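Local atomic coordinates of rhamnogalacturonan endolyase YesW (Bacillus subtilis, PDB entry 2ZUX), a protein that cleaves the backbone of type I rhamnogalacturonan, a plant cell-wall pectin, by endo-type elimination and needs calcium or manganese for activity. Residues A2-R10 with Q575-P583; V13-F22 with I527-E535. All coordinates share one frame; numbering follows the deposited sequence.

Contact 1 of 2, residues A2-R10 with Q575-P583; sequences ARQMEALNR and QPKPNMYTP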
# COMPACT_ATOMS: atom_id res chain seq x y z
N ALA A 2 -6.79 17.55 13.94
CA ALA A 2 -6.54 17.40 12.48
C ALA A 2 -5.19 16.74 12.22
O ALA A 2 -4.22 17.01 12.92
CB ALA A 2 -6.60 18.77 11.80
N ARG A 3 -5.15 15.87 11.20
CA ARG A 3 -3.94 15.15 10.83
C ARG A 3 -3.20 15.81 9.68
O ARG A 3 -3.82 16.30 8.74
CB ARG A 3 -4.27 13.73 10.36
CG ARG A 3 -4.72 12.81 11.43
CD ARG A 3 -4.75 11.41 10.90
NE ARG A 3 -5.06 10.50 11.98
CZ ARG A 3 -4.69 9.23 12.03
NH1 ARG A 3 -4.00 8.70 11.03
NH2 ARG A 3 -5.02 8.51 13.09
N GLN A 4 -1.88 15.78 9.74
CA GLN A 4 -1.05 16.14 8.61
C GLN A 4 -1.36 15.22 7.43
O GLN A 4 -1.30 14.00 7.56
CB GLN A 4 0.42 16.03 8.98
CG GLN A 4 1.37 16.38 7.84
CD GLN A 4 2.74 15.77 8.04
OE1 GLN A 4 3.42 16.03 9.04
NE2 GLN A 4 3.16 14.92 7.11
N MET A 5 -1.73 15.80 6.29
CA MET A 5 -1.90 15.04 5.04
C MET A 5 -1.27 15.84 3.90
O MET A 5 -0.85 16.98 4.09
CB MET A 5 -3.37 14.70 4.77
CG MET A 5 -4.00 13.84 5.88
SD MET A 5 -3.34 12.15 6.05
CE MET A 5 -4.38 11.26 4.89
N GLU A 6 -1.19 15.25 2.71
CA GLU A 6 -0.43 15.85 1.61
C GLU A 6 -1.19 16.96 0.93
O GLU A 6 -2.38 16.85 0.67
CB GLU A 6 -0.05 14.78 0.59
CG GLU A 6 1.06 13.85 1.10
CD GLU A 6 0.96 12.42 0.59
OE1 GLU A 6 -0.16 11.94 0.31
OE2 GLU A 6 2.03 11.77 0.50
N ALA A 7 -0.48 18.04 0.62
CA ALA A 7 -1.00 19.06 -0.28
C ALA A 7 -0.95 18.50 -1.70
O ALA A 7 0.13 18.30 -2.26
CB ALA A 7 -0.19 20.35 -0.17
N LEU A 8 -2.12 18.19 -2.25
CA LEU A 8 -2.22 17.58 -3.56
C LEU A 8 -2.73 18.57 -4.58
O LEU A 8 -3.54 19.45 -4.26
CB LEU A 8 -3.14 16.34 -3.51
CG LEU A 8 -2.61 15.15 -2.70
CD1 LEU A 8 -3.63 14.01 -2.68
CD2 LEU A 8 -1.26 14.63 -3.20
N ASN A 9 -2.25 18.44 -5.82
CA ASN A 9 -2.78 19.25 -6.90
C ASN A 9 -4.12 18.66 -7.36
O ASN A 9 -4.65 17.75 -6.72
CB ASN A 9 -1.75 19.46 -8.03
CG ASN A 9 -1.52 18.23 -8.90
OD1 ASN A 9 -2.22 17.22 -8.79
ND2 ASN A 9 -0.54 18.32 -9.80
N ARG A 10 -4.68 19.16 -8.45
CA ARG A 10 -6.01 18.74 -8.86
C ARG A 10 -6.06 17.28 -9.33
O ARG A 10 -7.14 16.68 -9.39
CB ARG A 10 -6.55 19.70 -9.93
CG ARG A 10 -8.01 19.52 -10.33
CD ARG A 10 -8.94 19.45 -9.12
NE ARG A 10 -8.98 20.70 -8.37
CZ ARG A 10 -9.60 20.86 -7.21
NH1 ARG A 10 -10.25 19.85 -6.63
NH2 ARG A 10 -9.59 22.05 -6.61
N GLN A 575 -20.02 10.66 3.36
CA GLN A 575 -18.77 10.79 4.11
C GLN A 575 -18.52 12.24 4.55
O GLN A 575 -18.72 13.18 3.77
CB GLN A 575 -17.58 10.25 3.31
CG GLN A 575 -17.61 10.61 1.82
CD GLN A 575 -16.24 10.78 1.17
OE1 GLN A 575 -16.14 11.34 0.08
NE2 GLN A 575 -15.18 10.31 1.83
N PRO A 576 -18.09 12.41 5.82
CA PRO A 576 -17.68 13.73 6.29
C PRO A 576 -16.34 14.14 5.68
O PRO A 576 -15.57 13.28 5.22
CB PRO A 576 -17.52 13.52 7.80
CG PRO A 576 -17.19 12.08 7.94
CD PRO A 576 -17.98 11.39 6.88
N LYS A 577 -16.10 15.44 5.65
CA LYS A 577 -14.84 16.01 5.21
C LYS A 577 -13.71 15.50 6.10
O LYS A 577 -13.85 15.45 7.32
CB LYS A 577 -14.93 17.54 5.27
CG LYS A 577 -13.76 18.29 4.67
CD LYS A 577 -13.87 19.79 4.95
CE LYS A 577 -12.55 20.51 4.71
NZ LYS A 577 -11.42 19.93 5.51
N PRO A 578 -12.58 15.08 5.48
CA PRO A 578 -11.40 14.69 6.25
C PRO A 578 -10.96 15.79 7.22
O PRO A 578 -10.98 16.98 6.86
CB PRO A 578 -10.33 14.48 5.18
CG PRO A 578 -11.08 14.19 3.94
CD PRO A 578 -12.36 14.95 4.03
N ASN A 579 -10.61 15.40 8.44
CA ASN A 579 -10.08 16.32 9.43
C ASN A 579 -8.56 16.39 9.26
O ASN A 579 -7.82 15.59 9.84
CB ASN A 579 -10.45 15.88 10.86
CG ASN A 579 -10.14 16.95 11.89
OD1 ASN A 579 -9.85 18.10 11.56
ND2 ASN A 579 -10.20 16.57 13.17
N MET A 580 -8.12 17.33 8.44
CA MET A 580 -6.72 17.36 8.01
C MET A 580 -6.18 18.77 7.85
O MET A 580 -6.94 19.73 7.72
CB MET A 580 -6.56 16.60 6.69
CG MET A 580 -7.45 17.10 5.55
SD MET A 580 -7.04 16.38 3.96
CE MET A 580 -5.67 17.41 3.46
N TYR A 581 -4.86 18.89 7.89
CA TYR A 581 -4.17 20.08 7.43
C TYR A 581 -3.03 19.62 6.53
O TYR A 581 -2.63 18.45 6.57
CB TYR A 581 -3.63 20.90 8.61
CG TYR A 581 -2.52 20.23 9.38
CD1 TYR A 581 -1.18 20.45 9.05
CD2 TYR A 581 -2.80 19.39 10.46
CE1 TYR A 581 -0.15 19.84 9.75
CE2 TYR A 581 -1.78 18.78 11.18
CZ TYR A 581 -0.46 19.01 10.82
OH TYR A 581 0.55 18.41 11.52
N THR A 582 -2.51 20.53 5.72
CA THR A 582 -1.33 20.23 4.92
C THR A 582 -0.15 21.08 5.38
O THR A 582 -0.36 22.15 5.96
CB THR A 582 -1.57 20.42 3.40
OG1 THR A 582 -1.71 21.82 3.11
CG2 THR A 582 -2.83 19.69 2.94
N PRO A 583 1.09 20.61 5.16
CA PRO A 583 2.25 21.47 5.41
C PRO A 583 2.20 22.77 4.61
O PRO A 583 2.69 23.79 5.07
CB PRO A 583 3.42 20.60 4.95
CG PRO A 583 2.94 19.20 5.13
CD PRO A 583 1.50 19.25 4.74
O HOH W 1 2.95 18.40 10.45
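Arg3 N donates to Asn579 O over 3.0 Å, the first of three backbone hydrogen bonds that pair 3-4 with 580-581 as a two-stranded parallel sheet made of the two ends of the modelled chain. Tyr581 N donates to Arg3 O, and Met5 N closes the ladder on Tyr581 O at 2.8 Å. A water joins the polar ends on one side of the sheet, donating to Gln4 OE1 at 2.8 Å and bonded to Tyr581 OH at 2.6 Å, while Gln4 NE2 turns to Asp185 O. On the other side the guanidinium of Arg3 makes a salt bridge with Asp339, and the Arg3 side chain lies about 7 Å from a bound calcium ion at its nearest atom.

The Tyr581 ring is laid across the partner strand by its first torsion (chi1 68°), which places CG between the backbone N and carbonyl carbon. Gln4 CA sits over one face, 3.8 Å from the ring centroid in a CH-pi contact, and Ala2 O meets the edge in the ring plane. A leucine in its place would probably leave the water without the phenol oxygen it now shares with Gln4, and Gln4 CA without an aromatic face. On the face that carries Met580, its side chain crosses that of Met5 at about a right angle, with Met580 CE 3.8 Å from Met5 CB. Past the bridges, Thr582 continues alongside the N-terminal segment, its CB 3.8 Å from Ala7 CB, and Pro583 brings CD to 3.3 Å from Met5 O.

Contact 2 of 2, residues V13-F22 with I527-E535; sequences VAVKTDGGIF and IYTTTIPTE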
# COMPACT_ATOMS: atom_id res chain seq x y z
N VAL A 13 -6.68 14.44 -15.09
CA VAL A 13 -6.27 13.49 -16.11
C VAL A 13 -7.29 13.49 -17.25
O VAL A 13 -8.49 13.68 -17.01
CB VAL A 13 -6.06 12.06 -15.51
CG1 VAL A 13 -7.38 11.39 -15.17
CG2 VAL A 13 -5.26 11.18 -16.45
N ALA A 14 -6.82 13.33 -18.48
CA ALA A 14 -7.67 13.29 -19.66
C ALA A 14 -7.23 12.13 -20.53
O ALA A 14 -6.04 11.98 -20.81
CB ALA A 14 -7.58 14.60 -20.44
N VAL A 15 -8.18 11.29 -20.91
CA VAL A 15 -7.88 10.05 -21.60
C VAL A 15 -8.77 9.91 -22.82
O VAL A 15 -10.00 10.05 -22.72
CB VAL A 15 -8.08 8.82 -20.66
CG1 VAL A 15 -7.68 7.52 -21.37
CG2 VAL A 15 -7.30 8.97 -19.36
N LYS A 16 -8.15 9.64 -23.96
CA LYS A 16 -8.89 9.42 -25.20
C LYS A 16 -9.67 8.11 -25.14
O LYS A 16 -9.13 7.07 -24.75
CB LYS A 16 -7.91 9.41 -26.38
CG LYS A 16 -8.54 9.46 -27.75
CD LYS A 16 -7.47 9.31 -28.84
CE LYS A 16 -7.05 7.85 -29.01
NZ LYS A 16 -5.63 7.68 -29.47
N THR A 17 -10.94 8.18 -25.51
CA THR A 17 -11.80 7.01 -25.66
C THR A 17 -12.57 7.16 -26.97
O THR A 17 -12.58 8.24 -27.56
CB THR A 17 -12.83 6.87 -24.51
OG1 THR A 17 -13.86 7.86 -24.66
CG2 THR A 17 -12.16 7.03 -23.14
N ASP A 18 -13.22 6.09 -27.41
CA ASP A 18 -14.07 6.12 -28.61
C ASP A 18 -15.22 7.12 -28.51
O ASP A 18 -15.68 7.65 -29.53
CB ASP A 18 -14.62 4.72 -28.91
CG ASP A 18 -13.55 3.77 -29.41
OD1 ASP A 18 -12.51 4.23 -29.93
OD2 ASP A 18 -13.75 2.54 -29.29
N GLY A 19 -15.69 7.38 -27.29
CA GLY A 19 -16.83 8.27 -27.07
C GLY A 19 -16.45 9.70 -26.73
O GLY A 19 -17.31 10.50 -26.34
N GLY A 20 -15.18 10.03 -26.91
CA GLY A 20 -14.67 11.36 -26.58
C GLY A 20 -13.58 11.30 -25.53
O GLY A 20 -13.04 10.23 -25.23
N ILE A 21 -13.23 12.45 -24.98
CA ILE A 21 -12.16 12.54 -24.00
C ILE A 21 -12.74 12.40 -22.59
O ILE A 21 -13.56 13.21 -22.16
CB ILE A 21 -11.37 13.86 -24.13
CG1 ILE A 21 -10.91 14.08 -25.59
CG2 ILE A 21 -10.19 13.90 -23.15
CD1 ILE A 21 -10.08 12.95 -26.19
N PHE A 22 -12.33 11.35 -21.89
CA PHE A 22 -12.71 11.17 -20.49
C PHE A 22 -11.79 11.97 -19.60
O PHE A 22 -10.57 11.81 -19.65
CB PHE A 22 -12.69 9.69 -20.10
CG PHE A 22 -13.06 9.44 -18.67
CD1 PHE A 22 -14.38 9.23 -18.31
CD2 PHE A 22 -12.08 9.44 -17.68
CE1 PHE A 22 -14.72 9.01 -16.97
CE2 PHE A 22 -12.42 9.23 -16.36
CZ PHE A 22 -13.73 9.01 -16.01
N ILE A 527 0.49 3.06 -16.05
CA ILE A 527 -0.52 3.51 -15.10
C ILE A 527 -1.87 3.51 -15.80
O ILE A 527 -2.09 4.30 -16.72
CB ILE A 527 -0.23 4.93 -14.57
CG1 ILE A 527 1.22 5.04 -14.07
CG2 ILE A 527 -1.24 5.29 -13.48
CD1 ILE A 527 1.61 6.45 -13.62
N TYR A 528 -2.76 2.62 -15.37
CA TYR A 528 -4.12 2.55 -15.90
C TYR A 528 -5.05 3.35 -15.00
O TYR A 528 -5.01 3.19 -13.78
CB TYR A 528 -4.60 1.09 -15.94
CG TYR A 528 -3.93 0.25 -17.01
CD1 TYR A 528 -4.62 -0.09 -18.18
CD2 TYR A 528 -2.63 -0.22 -16.85
CE1 TYR A 528 -4.01 -0.87 -19.17
CE2 TYR A 528 -2.02 -1.00 -17.83
CZ TYR A 528 -2.71 -1.31 -18.98
OH TYR A 528 -2.09 -2.09 -19.94
N THR A 529 -5.86 4.22 -15.59
CA THR A 529 -6.89 4.96 -14.88
C THR A 529 -8.22 4.64 -15.55
O THR A 529 -8.28 4.48 -16.77
CB THR A 529 -6.61 6.48 -14.84
OG1 THR A 529 -7.44 7.11 -13.86
CG2 THR A 529 -6.83 7.16 -16.20
N THR A 530 -9.28 4.52 -14.77
CA THR A 530 -10.57 4.16 -15.33
C THR A 530 -11.15 5.27 -16.21
O THR A 530 -10.96 6.47 -15.95
CB THR A 530 -11.58 3.74 -14.25
OG1 THR A 530 -12.68 3.08 -14.88
CG2 THR A 530 -12.09 4.93 -13.44
N THR A 531 -11.86 4.86 -17.26
CA THR A 531 -12.66 5.79 -18.06
C THR A 531 -14.14 5.43 -18.01
O THR A 531 -14.93 5.89 -18.85
CB THR A 531 -12.18 5.87 -19.53
OG1 THR A 531 -12.25 4.58 -20.13
CG2 THR A 531 -10.75 6.39 -19.59
N ILE A 532 -14.52 4.63 -17.02
CA ILE A 532 -15.93 4.32 -16.80
C ILE A 532 -16.55 5.48 -16.01
O ILE A 532 -16.10 5.79 -14.91
CB ILE A 532 -16.10 3.00 -16.03
CG1 ILE A 532 -15.52 1.84 -16.84
CG2 ILE A 532 -17.58 2.74 -15.73
CD1 ILE A 532 -15.23 0.57 -16.04
N PRO A 533 -17.58 6.14 -16.58
CA PRO A 533 -18.20 7.25 -15.87
C PRO A 533 -18.84 6.84 -14.55
O PRO A 533 -19.32 5.72 -14.40
CB PRO A 533 -19.27 7.76 -16.85
CG PRO A 533 -18.82 7.26 -18.19
CD PRO A 533 -18.18 5.94 -17.91
N THR A 534 -18.84 7.77 -13.60
CA THR A 534 -19.50 7.56 -12.32
C THR A 534 -20.40 8.74 -11.97
O THR A 534 -20.12 9.88 -12.34
CB THR A 534 -18.49 7.30 -11.17
OG1 THR A 534 -19.21 6.99 -9.96
CG2 THR A 534 -17.59 8.50 -10.91
N GLU A 535 -21.50 8.46 -11.27
CA GLU A 535 -22.35 9.51 -10.73
C GLU A 535 -21.88 9.96 -9.35
O GLU A 535 -22.45 10.89 -8.77
CB GLU A 535 -23.81 9.02 -10.65
CG GLU A 535 -24.04 7.96 -9.57
CD GLU A 535 -25.42 7.34 -9.61
OE1 GLU A 535 -26.42 8.09 -9.65
OE2 GLU A 535 -25.51 6.09 -9.59
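Phe22 lies with one ring face on the backbone of Thr531, whose CA stands 3.6 Å from the ring centroid and only 6° off the normal, a centred CH-pi contact. With CG anti to the backbone N (chi1 179°), the ring projects from the hairpin of strands 13-17 and 20-24 toward the loop that follows propeller-domain strand 524-528. Thr530 O comes obliquely to Phe22 CE2 at 3.1 Å, and Pro533 CA reaches the ring edge. Thr531 holds CG2 anti to its carbonyl carbon, which sets the methyl 3.7 Å from Val15 CG1; the two side chains cross at about a right angle. Thr17 and Thr531 meet tip to tip, with Thr17 CG2 3.8 Å from Thr531 CB. With Thr17 OG1 turned back to Gly20 O at 2.6 Å across the type I turn, Thr17 CG2 is the branch that faces Thr531. Thr529 divides its branches likewise: CG2 slides past Val15 CG2 at 3.7 Å, while OG1 bonds Glu514, a calcium ligand. Thr530 OG1 accepts from Ile532 N in an ST turn and also bonds Trp458 O. No hydrogen bond crosses between the segments: methyls and an aromatic ring pack against backbone through van der Waals rather than directional polar contacts.

From the N terminus the chain enters at once into contact 1, whose partner is the last modelled stretch, so this pairing closes a loop around nearly the whole protein. A few residues on, 13-22 forms the hairpin of strands 13-17 and 20-24 in the N-terminal beta sheet and meets 527-535 in contact 2. That second, slightly smaller loop nests inside the first; the two do not cross. Their centres lie about 26 Å apart, and the segments adjoin in sequence without otherwise touching. Contact 1 joins the two chain termini by backbone pairing beside calcium-binding loops of the propeller, whereas contact 2 packs the N-terminal sheet against the propeller domain mainly through side chains, without a hydrogen bond between the segments.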